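Local coordinates for outer membrane protein assembly factor BamA (Haemophilus ducreyi, PDB 4K3C), which probably takes part, within the Bam complex, in assembling beta-barrel proteins and inserting them into the outer membrane, here as the barrel with its two last POTRA domains, at residues L373-S378 and G427-V432. Numbering follows the deposited sequence.
Sequences LAYTNS and GGNAMV
Asn429 has its CG between its own backbone N and carbonyl carbon (chi1 68°), which turns the amide toward the carbonyl of Thr376. There ND2 gives a hydrogen bond of 2.9 Å to Thr376 O, a side-chain amide standing in where regular strand pairing ends. It approaches nearly along the C=O axis, but the N-H points less directly at the oxygen (146°), and Thr376 O lies tilted out of the amide plane. ND2 is also hydrogen-bonded to Thr467 OG1, so two oxygens grip it. On the neighbouring strand, with CG of Tyr375 anti to the backbone N, the ring lies alongside the Asn429 side chain, the two planes 49° apart. CD1 of Tyr375 sits 3.3 Å from Asn429 O, and Ala430 CB meets the ring edge.

Strands 366-378 and 430-440 are antiparallel neighbours in the transmembrane beta-barrel of this Omp85-family protein. Their bond pattern is regular here. Ala374 and Met431 form a hydrogen-bonded pair, each N bonded to the other's O at 2.9 Å. Leu373 with Val432 and Tyr375 with Ala430 are the flanking non-hydrogen-bonded pairs. Next to the Tyr375-Ala430 pair, Thr376 N bonds to Asn429 O. The chain at Gly427 and Gly428 lies away from strand 366-378.

On the face that also carries Tyr375 and Ala430, Leu373 and Val432 lie side by side, with CD2 of Leu373 3.9 Å from CG2 of Val432. On the other, CB of Ala374 meets CB of Met431 at 4.1 Å. Beyond this pair, Met431 packs on Val464 of strand 453-465, and Ala374 touches Tyr390 in a loop.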
ATOM      1  N   LEU A 373      -8.866  -5.660 -14.511  1.00 31.23           N
ATOM      2  CA  LEU A 373      -8.784  -6.681 -15.529  1.00 35.21           C
ATOM      3  C   LEU A 373      -7.958  -7.821 -14.973  1.00 50.37           C
ATOM      4  O   LEU A 373      -6.862  -7.601 -14.455  1.00 59.36           O
ATOM      5  CB  LEU A 373      -8.078  -6.094 -16.731  1.00 55.21           C
ATOM      6  CG  LEU A 373      -8.685  -6.257 -18.116  1.00 72.93           C
ATOM      7  CD1 LEU A 373      -7.999  -5.260 -19.050  1.00 70.73           C
ATOM      8  CD2 LEU A 373      -8.516  -7.697 -18.621  1.00 81.98           C
ATOM      9  N   ALA A 374      -8.488  -9.035 -15.074  1.00 51.06           N
ATOM     10  CA  ALA A 374      -7.832 -10.223 -14.525  1.00 38.19           C
ATOM     11  C   ALA A 374      -7.892 -11.357 -15.520  1.00 46.86           C
ATOM     12  O   ALA A 374      -8.954 -11.671 -16.045  1.00 62.53           O
ATOM     13  CB  ALA A 374      -8.502 -10.649 -13.260  1.00 28.49           C
ATOM     14  N   TYR A 375      -6.763 -11.999 -15.759  1.00 40.09           N
ATOM     15  CA  TYR A 375      -6.730 -13.059 -16.740  1.00 36.95           C
ATOM     16  C   TYR A 375      -5.748 -14.155 -16.370  1.00 40.08           C
ATOM     17  O   TYR A 375      -4.593 -13.890 -16.044  1.00 41.71           O
ATOM     18  CB  TYR A 375      -6.374 -12.492 -18.104  1.00 30.41           C
ATOM     19  CG  TYR A 375      -6.154 -13.552 -19.135  1.00 31.36           C
ATOM     20  CD1 TYR A 375      -7.176 -14.395 -19.516  1.00 44.47           C
ATOM     21  CD2 TYR A 375      -4.921 -13.714 -19.726  1.00 42.17           C
ATOM     22  CE1 TYR A 375      -6.980 -15.376 -20.476  1.00 46.40           C
ATOM     23  CE2 TYR A 375      -4.703 -14.690 -20.681  1.00 45.25           C
ATOM     24  CZ  TYR A 375      -5.738 -15.513 -21.057  1.00 48.68           C
ATOM     25  OH  TYR A 375      -5.519 -16.478 -22.007  1.00 53.57           O
ATOM     26  N   THR A 376      -6.223 -15.393 -16.429  1.00 42.29           N
ATOM     27  CA  THR A 376      -5.381 -16.549 -16.203  1.00 41.73           C
ATOM     28  C   THR A 376      -5.443 -17.426 -17.424  1.00 42.15           C
ATOM     29  O   THR A 376      -6.502 -17.607 -18.006  1.00 44.69           O
ATOM     30  CB  THR A 376      -5.886 -17.422 -15.011  1.00 44.22           C
ATOM     31  OG1 THR A 376      -6.207 -16.590 -13.894  1.00 55.99           O
ATOM     32  CG2 THR A 376      -4.826 -18.438 -14.576  1.00 34.24           C
ATOM     33  N   ASN A 377      -4.305 -17.979 -17.807  1.00 48.57           N
ATOM     34  CA  ASN A 377      -4.322 -19.207 -18.589  1.00 55.01           C
ATOM     35  C   ASN A 377      -3.208 -20.173 -18.227  1.00 54.39           C
ATOM     36  O   ASN A 377      -2.328 -19.869 -17.406  1.00 47.29           O
ATOM     37  CB  ASN A 377      -4.365 -18.969 -20.098  1.00 50.16           C
ATOM     38  CG  ASN A 377      -5.299 -19.946 -20.802  1.00 52.32           C
ATOM     39  OD1 ASN A 377      -4.909 -21.058 -21.171  1.00 49.28           O
ATOM     40  ND2 ASN A 377      -6.548 -19.541 -20.964  1.00 58.85           N
ATOM     41  N   SER A 378      -3.271 -21.339 -18.858  1.00 48.21           N
ATOM     42  CA  SER A 378      -2.395 -22.441 -18.541  1.00 56.44           C
ATOM     43  C   SER A 378      -1.680 -22.881 -19.805  1.00 48.95           C
ATOM     44  O   SER A 378      -1.886 -22.302 -20.857  1.00 46.09           O
ATOM     45  CB  SER A 378      -3.216 -23.593 -17.959  1.00 60.40           C
ATOM     46  OG  SER A 378      -4.319 -23.904 -18.797  1.00 57.53           O
ATOM     47  N   GLY A 427     -16.708 -20.306 -11.376  1.00 42.59           N
ATOM     48  CA  GLY A 427     -15.668 -19.330 -11.641  1.00 36.86           C
ATOM     49  C   GLY A 427     -15.073 -19.394 -13.036  1.00 45.48           C
ATOM     50  O   GLY A 427     -15.237 -20.397 -13.737  1.00 50.85           O
ATOM     51  N   GLY A 428     -14.368 -18.330 -13.437  1.00 39.51           N
ATOM     52  CA  GLY A 428     -13.831 -18.219 -14.783  1.00 45.59           C
ATOM     53  C   GLY A 428     -12.419 -17.678 -14.817  1.00 49.55           C
ATOM     54  O   GLY A 428     -11.935 -17.200 -13.794  1.00 49.24           O
ATOM     55  N   ASN A 429     -11.765 -17.742 -15.982  1.00 31.78           N
ATOM     56  CA  ASN A 429     -10.369 -17.321 -16.105  1.00 33.99           C
ATOM     57  C   ASN A 429     -10.172 -15.919 -16.684  1.00 37.92           C
ATOM     58  O   ASN A 429      -9.049 -15.534 -17.055  1.00 40.51           O
ATOM     59  CB  ASN A 429      -9.549 -18.331 -16.910  1.00 34.35           C
ATOM     60  CG  ASN A 429      -9.949 -18.365 -18.368  1.00 40.52           C
ATOM     61  OD1 ASN A 429     -11.133 -18.281 -18.702  1.00 45.51           O
ATOM     62  ND2 ASN A 429      -8.967 -18.485 -19.245  1.00 33.72           N
ATOM     63  N   ALA A 430     -11.263 -15.158 -16.755  1.00 30.73           N
ATOM     64  CA  ALA A 430     -11.227 -13.795 -17.292  1.00 35.75           C
ATOM     65  C   ALA A 430     -12.290 -12.947 -16.632  1.00 38.04           C
ATOM     66  O   ALA A 430     -13.466 -13.287 -16.646  1.00 40.97           O
ATOM     67  CB  ALA A 430     -11.415 -13.794 -18.764  1.00 31.17           C
ATOM     68  N   MET A 431     -11.855 -11.845 -16.043  1.00 29.20           N
ATOM     69  CA  MET A 431     -12.734 -10.969 -15.305  1.00 34.37           C
ATOM     70  C   MET A 431     -12.436  -9.544 -15.772  1.00 41.38           C
ATOM     71  O   MET A 431     -11.279  -9.193 -15.996  1.00 41.87           O
ATOM     72  CB  MET A 431     -12.494 -11.130 -13.795  1.00 31.76           C
ATOM     73  CG  MET A 431     -13.256 -10.154 -12.932  1.00 44.70           C
ATOM     74  SD  MET A 431     -13.627 -10.714 -11.262  1.00 27.63           S
ATOM     75  CE  MET A 431     -12.013 -10.628 -10.533  1.00 29.13           C
ATOM     76  N   VAL A 432     -13.476  -8.753 -15.997  1.00 28.59           N
ATOM     77  CA  VAL A 432     -13.311  -7.325 -16.132  1.00 29.32           C
ATOM     78  C   VAL A 432     -14.405  -6.699 -15.285  1.00 34.61           C
ATOM     79  O   VAL A 432     -15.534  -7.199 -15.220  1.00 38.00           O
ATOM     80  CB  VAL A 432     -13.384  -6.819 -17.610  1.00 38.95           C
ATOM     81  CG1 VAL A 432     -13.060  -5.341 -17.681  1.00 28.86           C
ATOM     82  CG2 VAL A 432     -12.421  -7.571 -18.509  1.00 31.65           C
TER